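Local coordinates for polymeric immunoglobulin receptor (Mus musculus, PDB 4NOB), which binds polymeric immunoglobulins such as dimeric IgA and carries them across epithelia, its first V-type immunoglobulin domain probably serving in that recognition, at residues A[28-33]-A[75-80]; A[9-14]-A[22-27]; A[36-41]-A[50-55]; A[92-97]-A[109-114]. All coordinates share one frame; numbering follows the deposited sequence. Where two conformers were deposited one is given.

Interaction 1. Residues A[28-33]-A[75-80]; sequences YPDTSV and ENNTFV. With NAG (2-acetamido-2-deoxy-beta-D-glucopyranose), chain B; EDO (1,2-ethanediol), chain D.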
# COMPACT_ATOMS: atom_id res chain seq x y z
N TYR A 28 -9.60 -7.90 3.06
CA TYR A 28 -9.12 -9.05 3.84
C TYR A 28 -10.29 -9.92 4.28
O TYR A 28 -11.47 -9.54 4.15
CB TYR A 28 -8.23 -8.58 4.98
CG TYR A 28 -8.82 -7.53 5.89
CD1 TYR A 28 -9.74 -7.85 6.88
CD2 TYR A 28 -8.39 -6.21 5.81
CE1 TYR A 28 -10.23 -6.89 7.73
CE2 TYR A 28 -8.87 -5.26 6.69
CZ TYR A 28 -9.76 -5.62 7.64
OH TYR A 28 -10.23 -4.66 8.50
N PRO A 29 -10.02 -11.13 4.79
CA PRO A 29 -11.14 -12.00 5.14
C PRO A 29 -11.92 -11.44 6.37
O PRO A 29 -11.37 -10.79 7.25
CB PRO A 29 -10.47 -13.29 5.45
CG PRO A 29 -9.16 -13.23 4.74
CD PRO A 29 -8.72 -11.84 4.93
N ASP A 30 -13.20 -11.79 6.41
CA ASP A 30 -14.12 -11.36 7.45
C ASP A 30 -13.93 -12.20 8.70
O ASP A 30 -14.68 -13.18 8.93
CB ASP A 30 -15.52 -11.56 6.84
CG ASP A 30 -16.69 -11.24 7.77
OD1 ASP A 30 -16.54 -10.78 8.91
OD2 ASP A 30 -17.82 -11.60 7.23
N THR A 31 -12.92 -11.88 9.47
CA THR A 31 -12.68 -12.44 10.79
C THR A 31 -12.21 -11.41 11.75
O THR A 31 -11.62 -10.37 11.36
CB THR A 31 -11.66 -13.61 10.78
OG1 THR A 31 -10.30 -13.16 10.75
CG2 THR A 31 -11.98 -14.67 9.73
N SER A 32 -12.47 -11.61 13.05
CA SER A 32 -12.02 -10.67 14.06
C SER A 32 -10.50 -10.55 14.06
O SER A 32 -9.99 -9.46 14.17
CB SER A 32 -12.53 -11.10 15.46
OG SER A 32 -12.07 -10.25 16.53
N VAL A 33 -9.80 -11.68 13.98
CA VAL A 33 -8.32 -11.66 13.98
C VAL A 33 -7.83 -10.75 12.88
O VAL A 33 -6.94 -9.90 13.11
CB VAL A 33 -7.75 -13.05 13.75
CG1 VAL A 33 -6.29 -13.02 13.43
CG2 VAL A 33 -8.00 -13.88 15.01
N GLU A 75 -15.21 -2.03 9.63
CA GLU A 75 -16.66 -2.08 9.34
C GLU A 75 -16.96 -2.67 7.99
O GLU A 75 -18.05 -3.17 7.79
CB GLU A 75 -17.27 -0.71 9.45
CG GLU A 75 -16.68 0.33 8.56
CD GLU A 75 -15.68 1.24 9.27
OE1 GLU A 75 -14.71 0.76 9.92
OE2 GLU A 75 -15.93 2.49 9.18
N ASN A 76 -15.98 -2.75 7.07
CA ASN A 76 -16.18 -3.43 5.82
C ASN A 76 -15.03 -4.34 5.41
O ASN A 76 -14.91 -4.75 4.27
CB ASN A 76 -16.57 -2.51 4.68
CG ASN A 76 -15.59 -1.40 4.48
OD1 ASN A 76 -14.44 -1.52 4.75
ND2 ASN A 76 -16.09 -0.30 3.87
N ASN A 77 -14.19 -4.67 6.40
CA ASN A 77 -13.09 -5.60 6.20
C ASN A 77 -12.11 -5.15 5.11
O ASN A 77 -11.69 -5.94 4.26
CB ASN A 77 -13.59 -7.02 5.98
CG ASN A 77 -14.48 -7.44 7.09
OD1 ASN A 77 -14.07 -7.36 8.26
ND2 ASN A 77 -15.64 -7.98 6.78
N THR A 78 -11.77 -3.87 5.10
CA THR A 78 -10.78 -3.33 4.21
C THR A 78 -9.83 -2.42 4.95
O THR A 78 -10.12 -1.98 6.06
CB THR A 78 -11.40 -2.48 3.07
OG1 THR A 78 -11.98 -1.27 3.54
CG2 THR A 78 -12.43 -3.29 2.32
N PHE A 79 -8.73 -2.11 4.30
CA PHE A 79 -7.92 -0.93 4.69
C PHE A 79 -7.45 -0.21 3.45
O PHE A 79 -7.47 -0.77 2.35
CB PHE A 79 -6.69 -1.31 5.59
CG PHE A 79 -5.62 -2.21 4.99
CD1 PHE A 79 -5.84 -3.58 4.90
CD2 PHE A 79 -4.35 -1.68 4.61
CE1 PHE A 79 -4.85 -4.40 4.35
CE2 PHE A 79 -3.40 -2.54 4.13
CZ PHE A 79 -3.63 -3.85 4.05
N VAL A 80 -7.14 1.07 3.62
CA VAL A 80 -6.78 1.96 2.51
C VAL A 80 -5.40 2.56 2.76
O VAL A 80 -5.11 2.96 3.91
CB VAL A 80 -7.83 3.00 2.28
CG1 VAL A 80 -7.51 3.88 1.13
CG2 VAL A 80 -9.17 2.39 2.10
C1 NAG B . -15.37 0.92 3.63
C2 NAG B . -15.62 1.45 2.23
C3 NAG B . -15.12 2.89 2.08
C4 NAG B . -15.74 3.73 3.17
C5 NAG B . -15.36 3.06 4.49
C6 NAG B . -15.94 3.86 5.69
C7 NAG B . -15.48 -0.18 0.37
C8 NAG B . -14.58 -1.00 -0.55
N2 NAG B . -14.88 0.57 1.32
O3 NAG B . -15.58 3.39 0.81
O4 NAG B . -15.23 5.10 3.17
O5 NAG B . -15.98 1.79 4.56
O6 NAG B . -17.37 4.00 5.52
O7 NAG B . -16.72 -0.28 0.29
C1 EDO D . -16.50 -3.61 0.92
O1 EDO D . -17.83 -3.21 1.31
C2 EDO D . -16.27 -5.12 1.01
O2 EDO D . -16.57 -5.59 2.29
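The phenol ring of Tyr28 lies flat over the peptide that follows Asn77, with Asn77 O 3.5 Å above the ring plane and over its centre. The same carbonyl oxygen takes the backbone N-H of Tyr28, N to O 3.1 Å and almost straight at 173°, so one acceptor is both bonded and covered. What folds the ring back over it is a chi1 of 53°, which sets CG between the backbone N and the carbonyl carbon. At the far end Tyr28 OH hydrogen-bonds Asn72. This is the start of the first hypervariable-like loop of a V-set domain, leaving strand 22-27 beside the turn into strand 78-83, where Asn77 and Thr78 form a G1 beta bulge opposite Phe73. A phenylalanine in place of Tyr28 would probably leave the Asn72 side chain without its hydroxyl partner. Tyr28 CD2 lies 3.8 Å from Phe79 CD1, in the plane of the Phe79 ring at its edge. Further out, Asn77 ND2 stands 3.6 Å from Asp30 CG, amide and carboxylate planes 32° apart, while Arg35 pairs with both Asp30 OD1 and Asn77 OD1. Asn76 ND2 carries the N-linked sugar, and its OD1 accepts the Thr78 hydroxyl at 2.8 Å from OG1.

Interaction 2. Residues A[9-14]-A[22-27]; sequences FGPQEV and VSITCY. With NAG (2-acetamido-2-deoxy-beta-D-glucopyranose), chain B; EDO (1,2-ethanediol), chain F.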
# COMPACT_ATOMS: atom_id res chain seq x y z
N PHE A 9 -7.05 -9.14 -1.49
CA PHE A 9 -7.22 -8.62 -2.84
C PHE A 9 -6.98 -7.11 -2.86
O PHE A 9 -7.26 -6.42 -1.85
CB PHE A 9 -8.60 -8.97 -3.46
CG PHE A 9 -8.78 -8.60 -4.90
CD1 PHE A 9 -7.97 -9.10 -5.89
CD2 PHE A 9 -9.68 -7.64 -5.32
CE1 PHE A 9 -8.12 -8.76 -7.23
CE2 PHE A 9 -9.84 -7.31 -6.60
CZ PHE A 9 -9.09 -7.81 -7.59
N GLY A 10 -6.58 -6.57 -3.96
CA GLY A 10 -6.34 -5.14 -4.12
C GLY A 10 -6.17 -4.87 -5.61
O GLY A 10 -6.54 -5.70 -6.42
N PRO A 11 -5.67 -3.71 -5.97
CA PRO A 11 -5.48 -3.37 -7.38
C PRO A 11 -4.12 -3.94 -7.84
O PRO A 11 -3.06 -3.55 -7.37
CB PRO A 11 -5.44 -1.87 -7.33
CG PRO A 11 -4.90 -1.51 -5.97
CD PRO A 11 -5.21 -2.64 -5.08
N GLN A 12 -4.12 -4.82 -8.82
CA GLN A 12 -2.92 -5.47 -9.30
C GLN A 12 -1.95 -4.44 -9.87
O GLN A 12 -0.74 -4.56 -9.69
CB GLN A 12 -3.32 -6.50 -10.38
CG GLN A 12 -2.15 -7.25 -10.98
CD GLN A 12 -2.57 -8.20 -12.12
OE1 GLN A 12 -3.78 -8.40 -12.36
NE2 GLN A 12 -1.62 -8.64 -12.87
N GLU A 13 -2.46 -3.46 -10.62
CA GLU A 13 -1.67 -2.41 -11.15
C GLU A 13 -2.33 -1.12 -10.92
O GLU A 13 -3.57 -0.98 -11.02
CB GLU A 13 -1.44 -2.67 -12.64
CG GLU A 13 -0.31 -1.78 -13.13
CD GLU A 13 -0.78 -0.67 -14.00
OE1 GLU A 13 -1.94 -0.24 -13.79
OE2 GLU A 13 0.03 -0.24 -14.88
N VAL A 14 -1.55 -0.16 -10.42
CA VAL A 14 -2.01 1.19 -10.20
C VAL A 14 -1.17 2.13 -11.04
O VAL A 14 0.04 2.06 -10.97
CB VAL A 14 -1.87 1.61 -8.71
CG1 VAL A 14 -2.27 3.06 -8.53
CG2 VAL A 14 -2.73 0.68 -7.83
N VAL A 22 -2.84 8.62 -4.92
CA VAL A 22 -3.57 7.39 -5.08
C VAL A 22 -4.17 6.91 -3.76
O VAL A 22 -3.74 7.31 -2.69
CB VAL A 22 -2.78 6.25 -5.66
CG1 VAL A 22 -2.40 6.52 -7.10
CG2 VAL A 22 -1.61 5.95 -4.76
N SER A 23 -5.26 6.11 -3.87
CA SER A 23 -5.92 5.54 -2.72
C SER A 23 -6.14 4.11 -2.98
O SER A 23 -6.99 3.76 -3.86
CB SER A 23 -7.23 6.22 -2.49
OG SER A 23 -7.91 5.85 -1.33
N ILE A 24 -5.35 3.26 -2.33
CA ILE A 24 -5.29 1.80 -2.65
C ILE A 24 -6.03 1.04 -1.62
O ILE A 24 -5.69 1.10 -0.45
CB ILE A 24 -3.85 1.38 -2.67
CG1 ILE A 24 -3.13 2.03 -3.90
CG2 ILE A 24 -3.66 -0.14 -2.70
CD1 ILE A 24 -1.66 1.99 -3.86
N THR A 25 -7.13 0.36 -1.98
CA THR A 25 -7.95 -0.42 -1.08
C THR A 25 -7.56 -1.87 -1.17
O THR A 25 -7.46 -2.47 -2.25
CB THR A 25 -9.46 -0.36 -1.40
OG1 THR A 25 -9.87 1.01 -1.16
CG2 THR A 25 -10.26 -1.30 -0.57
N CYS A 26 -7.22 -2.42 -0.03
CA CYS A 26 -6.96 -3.89 0.14
C CYS A 26 -8.07 -4.47 1.00
O CYS A 26 -8.44 -3.93 2.04
CB CYS A 26 -5.60 -4.17 0.67
SG CYS A 26 -4.35 -3.78 -0.69
N TYR A 27 -8.57 -5.65 0.57
CA TYR A 27 -9.64 -6.41 1.17
C TYR A 27 -9.06 -7.63 1.87
O TYR A 27 -8.15 -8.27 1.37
CB TYR A 27 -10.55 -6.93 0.08
CG TYR A 27 -11.29 -5.88 -0.69
CD1 TYR A 27 -10.69 -5.27 -1.79
CD2 TYR A 27 -12.58 -5.58 -0.43
CE1 TYR A 27 -11.42 -4.28 -2.56
CE2 TYR A 27 -13.26 -4.64 -1.17
CZ TYR A 27 -12.67 -4.03 -2.23
OH TYR A 27 -13.49 -3.14 -3.03
C1 NAG B . -15.37 0.92 3.63
C2 NAG B . -15.62 1.45 2.23
C3 NAG B . -15.12 2.89 2.08
C4 NAG B . -15.74 3.73 3.17
C5 NAG B . -15.36 3.06 4.49
C6 NAG B . -15.94 3.86 5.69
C7 NAG B . -15.48 -0.18 0.37
C8 NAG B . -14.58 -1.00 -0.55
N2 NAG B . -14.88 0.57 1.32
O3 NAG B . -15.58 3.39 0.81
O4 NAG B . -15.23 5.10 3.17
O5 NAG B . -15.98 1.79 4.56
O6 NAG B . -17.37 4.00 5.52
O7 NAG B . -16.72 -0.28 0.29
C1 EDO F . -5.96 4.44 -7.53
O1 EDO F . -6.17 5.55 -6.62
C2 EDO F . -5.54 3.24 -6.69
O2 EDO F . -6.37 2.05 -6.74
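This is a single antiparallel bridge followed by a divergence: the N-terminal chain of this V-set domain pairs with the end of strand 22-27 at Phe9 and Tyr27, then swings away toward the other sheet of the sandwich. Both bonds form, Tyr27 N to Phe9 O at 2.9 Å and Phe9 N to Tyr27 O at 3.2 Å. Phe9 O also lies in the plane of the Tyr27 ring, at its edge, while Thr25 CG2 covers one face. A side chain at Gly10 would run into Cys26 SG and its own neighbour Pro11; Gly10 CA instead makes a CH contact with Thr25 O. Beyond it no further backbone pair forms between the two segments, and side chains carry the contact. Pro11 CG rests 3.8 Å from Ile24 CG2, crossing it at about a right angle, and Pro11 CD is 3.6 Å from Thr25 O. An alanine in place of Pro11 would probably leave Ile24 CG2 without this cover and let the departing chain flex. Val14 CG1, anti to its own N (chi1 176°), reaches Val22 CG1 at 3.7 Å. Strand 78-83 flanks strand 22-27, strand 105-114 receives Val14, and the Cys26-Cys96 disulfide ties the sheets together.

Interaction 3. Residues A[36-41]-A[50-55]; sequences HTRKYW and CTTLIS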
# COMPACT_ATOMS: atom_id res chain seq x y z
N HIS A 36 -8.39 -6.88 13.49
CA HIS A 36 -7.58 -6.27 14.52
C HIS A 36 -6.08 -6.45 14.37
O HIS A 36 -5.36 -5.78 15.10
CB HIS A 36 -8.01 -6.83 15.88
CG HIS A 36 -9.46 -6.56 16.16
ND1 HIS A 36 -9.93 -5.27 16.36
CD2 HIS A 36 -10.56 -7.35 16.11
CE1 HIS A 36 -11.25 -5.30 16.51
NE2 HIS A 36 -11.65 -6.56 16.36
N THR A 37 -5.61 -7.20 13.39
CA THR A 37 -4.19 -7.48 13.23
C THR A 37 -3.49 -6.31 12.60
O THR A 37 -4.13 -5.40 12.01
CB THR A 37 -3.96 -8.76 12.49
OG1 THR A 37 -2.60 -9.21 12.78
CG2 THR A 37 -4.20 -8.69 11.03
N ARG A 38 -2.16 -6.33 12.64
CA ARG A 38 -1.33 -5.31 11.96
C ARG A 38 -1.61 -5.32 10.45
O ARG A 38 -1.69 -6.38 9.81
CB ARG A 38 0.14 -5.59 12.22
CG ARG A 38 1.11 -4.73 11.47
CD ARG A 38 2.51 -5.07 11.87
NE ARG A 38 3.56 -4.33 11.10
CZ ARG A 38 4.15 -4.78 9.99
NH1 ARG A 38 3.99 -5.99 9.48
NH2 ARG A 38 5.08 -3.98 9.47
N LYS A 39 -1.79 -4.14 9.88
CA LYS A 39 -1.83 -3.94 8.46
C LYS A 39 -0.59 -3.23 8.03
O LYS A 39 -0.06 -2.35 8.72
CB LYS A 39 -3.01 -3.03 8.09
CG LYS A 39 -4.32 -3.29 8.76
CD LYS A 39 -4.93 -4.62 8.55
CE LYS A 39 -6.29 -4.90 9.15
NZ LYS A 39 -6.30 -4.65 10.60
N TYR A 40 -0.14 -3.52 6.80
CA TYR A 40 1.09 -2.86 6.28
C TYR A 40 1.04 -2.63 4.79
O TYR A 40 0.33 -3.30 4.05
CB TYR A 40 2.36 -3.66 6.67
CG TYR A 40 2.43 -5.02 6.08
CD1 TYR A 40 2.87 -5.24 4.77
CD2 TYR A 40 2.00 -6.15 6.76
CE1 TYR A 40 2.89 -6.50 4.22
CE2 TYR A 40 2.01 -7.38 6.18
CZ TYR A 40 2.45 -7.57 4.89
OH TYR A 40 2.55 -8.83 4.30
N TRP A 41 1.91 -1.72 4.36
CA TRP A 41 2.22 -1.43 2.98
C TRP A 41 3.76 -1.45 2.96
O TRP A 41 4.40 -0.70 3.66
CB TRP A 41 1.67 -0.10 2.56
CG TRP A 41 2.05 0.43 1.23
CD1 TRP A 41 2.89 1.50 1.01
CD2 TRP A 41 1.60 -0.00 -0.07
NE1 TRP A 41 3.02 1.76 -0.33
CE2 TRP A 41 2.18 0.87 -1.02
CE3 TRP A 41 0.76 -1.02 -0.52
CZ2 TRP A 41 1.93 0.78 -2.38
CZ3 TRP A 41 0.52 -1.10 -1.86
CH2 TRP A 41 1.10 -0.20 -2.77
N CYS A 50 10.65 -7.16 1.71
CA CYS A 50 9.57 -6.13 1.43
C CYS A 50 9.65 -5.22 2.62
O CYS A 50 9.30 -5.67 3.75
CB CYS A 50 8.24 -6.85 1.23
SG CYS A 50 6.96 -5.74 0.49
N THR A 51 10.13 -3.99 2.41
CA THR A 51 10.42 -2.98 3.44
C THR A 51 9.15 -2.18 3.74
O THR A 51 8.68 -1.53 2.84
CB THR A 51 11.54 -2.06 3.01
OG1 THR A 51 12.75 -2.88 2.82
CG2 THR A 51 11.77 -0.87 3.95
N THR A 52 8.77 -2.22 4.99
CA THR A 52 7.59 -1.47 5.46
C THR A 52 7.76 -0.03 5.27
O THR A 52 8.76 0.58 5.72
CB THR A 52 7.25 -1.77 6.89
OG1 THR A 52 7.11 -3.17 7.05
CG2 THR A 52 5.90 -1.15 7.32
N LEU A 53 6.77 0.60 4.62
CA LEU A 53 6.72 2.03 4.46
C LEU A 53 5.63 2.68 5.33
O LEU A 53 5.82 3.83 5.76
CB LEU A 53 6.42 2.42 2.99
CG LEU A 53 7.54 1.97 2.04
CD1 LEU A 53 7.10 2.20 0.61
CD2 LEU A 53 8.88 2.65 2.35
N ILE A 54 4.58 1.96 5.65
CA ILE A 54 3.55 2.48 6.58
C ILE A 54 2.86 1.32 7.20
O ILE A 54 2.68 0.27 6.50
CB ILE A 54 2.62 3.52 5.83
CG1 ILE A 54 1.68 4.13 6.82
CG2 ILE A 54 1.91 2.88 4.67
CD1 ILE A 54 0.94 5.38 6.24
N SER A 55 2.47 1.37 8.47
CA SER A 55 1.73 0.32 9.05
C SER A 55 0.69 0.89 10.05
O SER A 55 0.85 2.03 10.55
CB SER A 55 2.66 -0.71 9.71
OG SER A 55 3.06 -0.13 10.99
O HOH W 1 5.41 -1.67 11.89
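Trp41 and Ile54 make the close side of this contact. Trp41 N bonds Ile54 O at 3.0 Å, and Trp41 O is gripped from the other strand by Leu53 N at 2.9 Å, with a weak, longer bond from Ile54 N. Two consecutive residues thus face one tryptophan, a classic beta bulge, and the chain turns a corner at Leu53, leaving strands 50-52 and 54-55 on either side of it. On the inner face Ile54 CG2 packs on Trp41 CB at 3.7 Å, and Leu53 CB approaches CD1 of the indole. With CG opposite the backbone N (chi1 172°), the indole extends into the sandwich, where it is the core tryptophan of the immunoglobulin fold; NE1 is bonded to Tyr64 and the ring lies nearly parallel to that of Tyr94.

The other face, with Tyr40 and Ser55, is polar and looser. Arg38 stretches alongside the strands, its chain extended as far as NE, and the guanidinium lies with one face over Tyr40 CB. Thr52 OG1 meets its edge in plane, but the bond is long and bent, NH2 to OG1 3.3 Å at 136°. A water bonded to Ser55 OG at 3.0 Å is held weakly by Arg38 NE, while NH1 turns to the carbonyl of Gly99.

Strand 39-44 continues this pairing into a hairpin, whose strands are also joined by the Cys42-Cys50 disulfide. Its other edge pairs with strand 92-98, and Trp41 reaches across to Ile81 and Ile83 of strand 78-83.

Interaction 4. Residues A[92-97]-A[109-114]; sequences GSYKCG and VSLEVS. With MG (magnesium ion), chain C.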
# COMPACT_ATOMS: atom_id res chain seq x y z
N GLY A 92 7.28 1.09 -8.55
CA GLY A 92 7.89 -0.10 -7.94
C GLY A 92 6.83 -1.17 -7.74
O GLY A 92 5.67 -1.09 -8.13
N SER A 93 7.32 -2.20 -7.08
CA SER A 93 6.57 -3.44 -6.71
C SER A 93 6.38 -3.40 -5.20
O SER A 93 7.33 -3.24 -4.45
CB SER A 93 7.37 -4.68 -7.08
OG SER A 93 7.52 -4.74 -8.49
N TYR A 94 5.12 -3.44 -4.80
CA TYR A 94 4.67 -3.31 -3.40
C TYR A 94 3.80 -4.46 -2.98
O TYR A 94 3.27 -5.23 -3.79
CB TYR A 94 3.91 -1.97 -3.25
CG TYR A 94 4.73 -0.74 -3.53
CD1 TYR A 94 4.90 -0.29 -4.81
CD2 TYR A 94 5.27 -0.02 -2.51
CE1 TYR A 94 5.70 0.84 -5.08
CE2 TYR A 94 6.01 1.15 -2.76
CZ TYR A 94 6.20 1.58 -4.04
OH TYR A 94 6.90 2.77 -4.26
N LYS A 95 3.56 -4.52 -1.65
CA LYS A 95 2.56 -5.41 -1.11
C LYS A 95 1.69 -4.69 -0.08
O LYS A 95 2.24 -3.87 0.66
CB LYS A 95 3.17 -6.68 -0.46
CG LYS A 95 3.95 -7.55 -1.37
CD LYS A 95 4.49 -8.72 -0.58
CE LYS A 95 5.53 -9.48 -1.37
NZ LYS A 95 4.98 -10.17 -2.57
N CYS A 96 0.41 -4.96 -0.09
CA CYS A 96 -0.42 -4.66 1.08
C CYS A 96 -0.65 -5.97 1.82
O CYS A 96 -0.80 -7.01 1.16
CB CYS A 96 -1.71 -3.98 0.72
SG CYS A 96 -2.80 -5.02 -0.28
N GLY A 97 -0.66 -5.98 3.13
CA GLY A 97 -0.83 -7.17 3.85
C GLY A 97 -1.24 -7.04 5.27
O GLY A 97 -1.34 -5.94 5.85
N VAL A 109 0.97 -5.38 -5.48
CA VAL A 109 0.52 -4.20 -6.20
C VAL A 109 1.69 -3.63 -7.00
O VAL A 109 2.76 -3.32 -6.41
CB VAL A 109 -0.02 -3.17 -5.21
CG1 VAL A 109 -0.44 -1.91 -5.96
CG2 VAL A 109 -1.16 -3.71 -4.39
N SER A 110 1.54 -3.43 -8.31
CA SER A 110 2.54 -2.78 -9.09
C SER A 110 2.10 -1.32 -9.26
O SER A 110 1.00 -1.01 -9.71
CB SER A 110 2.56 -3.45 -10.43
OG SER A 110 3.32 -2.72 -11.39
N LEU A 111 2.96 -0.39 -8.80
CA LEU A 111 2.62 1.03 -8.90
C LEU A 111 3.51 1.62 -10.00
O LEU A 111 4.74 1.52 -9.92
CB LEU A 111 2.88 1.71 -7.55
CG LEU A 111 2.69 3.21 -7.49
CD1 LEU A 111 1.29 3.63 -7.88
CD2 LEU A 111 3.10 3.72 -6.10
N GLU A 112 2.89 2.25 -10.99
CA GLU A 112 3.61 2.93 -12.04
C GLU A 112 3.28 4.40 -11.97
O GLU A 112 2.11 4.77 -12.11
CB GLU A 112 3.25 2.43 -13.45
CG GLU A 112 3.80 3.38 -14.55
CD GLU A 112 5.35 3.47 -14.70
OE1 GLU A 112 6.07 2.53 -14.27
OE2 GLU A 112 5.83 4.50 -15.31
N VAL A 113 4.27 5.23 -11.79
CA VAL A 113 4.07 6.66 -11.79
C VAL A 113 4.85 7.22 -13.01
O VAL A 113 6.06 7.22 -13.03
CB VAL A 113 4.54 7.35 -10.51
CG1 VAL A 113 4.31 8.84 -10.55
CG2 VAL A 113 3.87 6.76 -9.30
N SER A 114 4.08 7.71 -13.98
CA SER A 114 4.71 8.21 -15.19
C SER A 114 4.89 9.72 -15.18
O SER A 114 4.33 10.47 -14.34
CB SER A 114 3.86 7.86 -16.33
OG SER A 114 3.67 6.44 -16.39
MG MG C . 7.79 4.95 -16.00
O HOH W 2 5.66 -4.08 -10.29
O HOH W 3 8.59 3.57 -14.82
O HOH W 4 8.04 6.51 -14.85
O HOH W 5 6.69 6.11 -17.38
O HOH W 6 7.43 3.52 -17.55
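Gly92 opens the pairing by bonding Leu111 in both directions, Gly92 N to Leu111 O and Leu111 N to Gly92 O each at 2.9 Å. A side chain here would be crowded by the ring of Tyr94, which projects from the same face. Ser93 turns to the other face with Ser110, a non-hydrogen-bonded pair whose hydroxyls do not meet directly: one water spans them, 2.7 Å from Ser93 OG and 2.9 Å from Ser110 OG. Tyr94 then repeats the doubly bonded pattern with Val109, though Val109 N sits 40° out of the plane of the Tyr94 carbonyl. These are the last two long strands of the V-set domain, forming an antiparallel hairpin, and Tyr94 forms the fold's tyrosine corner, its OH bonded to Asp90 O. Because chi1 of -62° sets CG beside the backbone N, the ring leans back along the strand, and CE1 comes within 3.8 Å of Leu111 CB while Val109 O lies at the ring's edge. Past Tyr94 the pairing runs on with earlier residues of strand 105-114, Cys96 bonding Phe107. Lys95 points away from 109-114, its NZ in a salt bridge with Asp108, while Cys96 points inward to its disulfide with Cys26. Toward the end of strand 105-114, Glu112 OE2 binds a magnesium ion at 2.1 Å; four waters also coordinate it, one donating to Glu112 OE1 and another to Val113 O.

From the N terminus, interaction 2 comes first, closing the short loop between 9-14 and 22-27 just as the chain crosses from one sheet to the other. Interaction 1 opens directly afterwards at Tyr28 and closes only at 75-80, a long excursion that contains interaction 3, the much shorter hairpin closure of 36-41 on 50-55. Interaction 4 follows in series and closes the last hairpin; none of the loops cross. Interactions 1 and 2 share the three-stranded sheet, as Phe79 pairs with Cys26, whereas 3 and 4 join in the other through Tyr40 and Gly97. The Cys26-Cys96 disulfide and the meeting of Ile24 with Trp41 bind the two sheets.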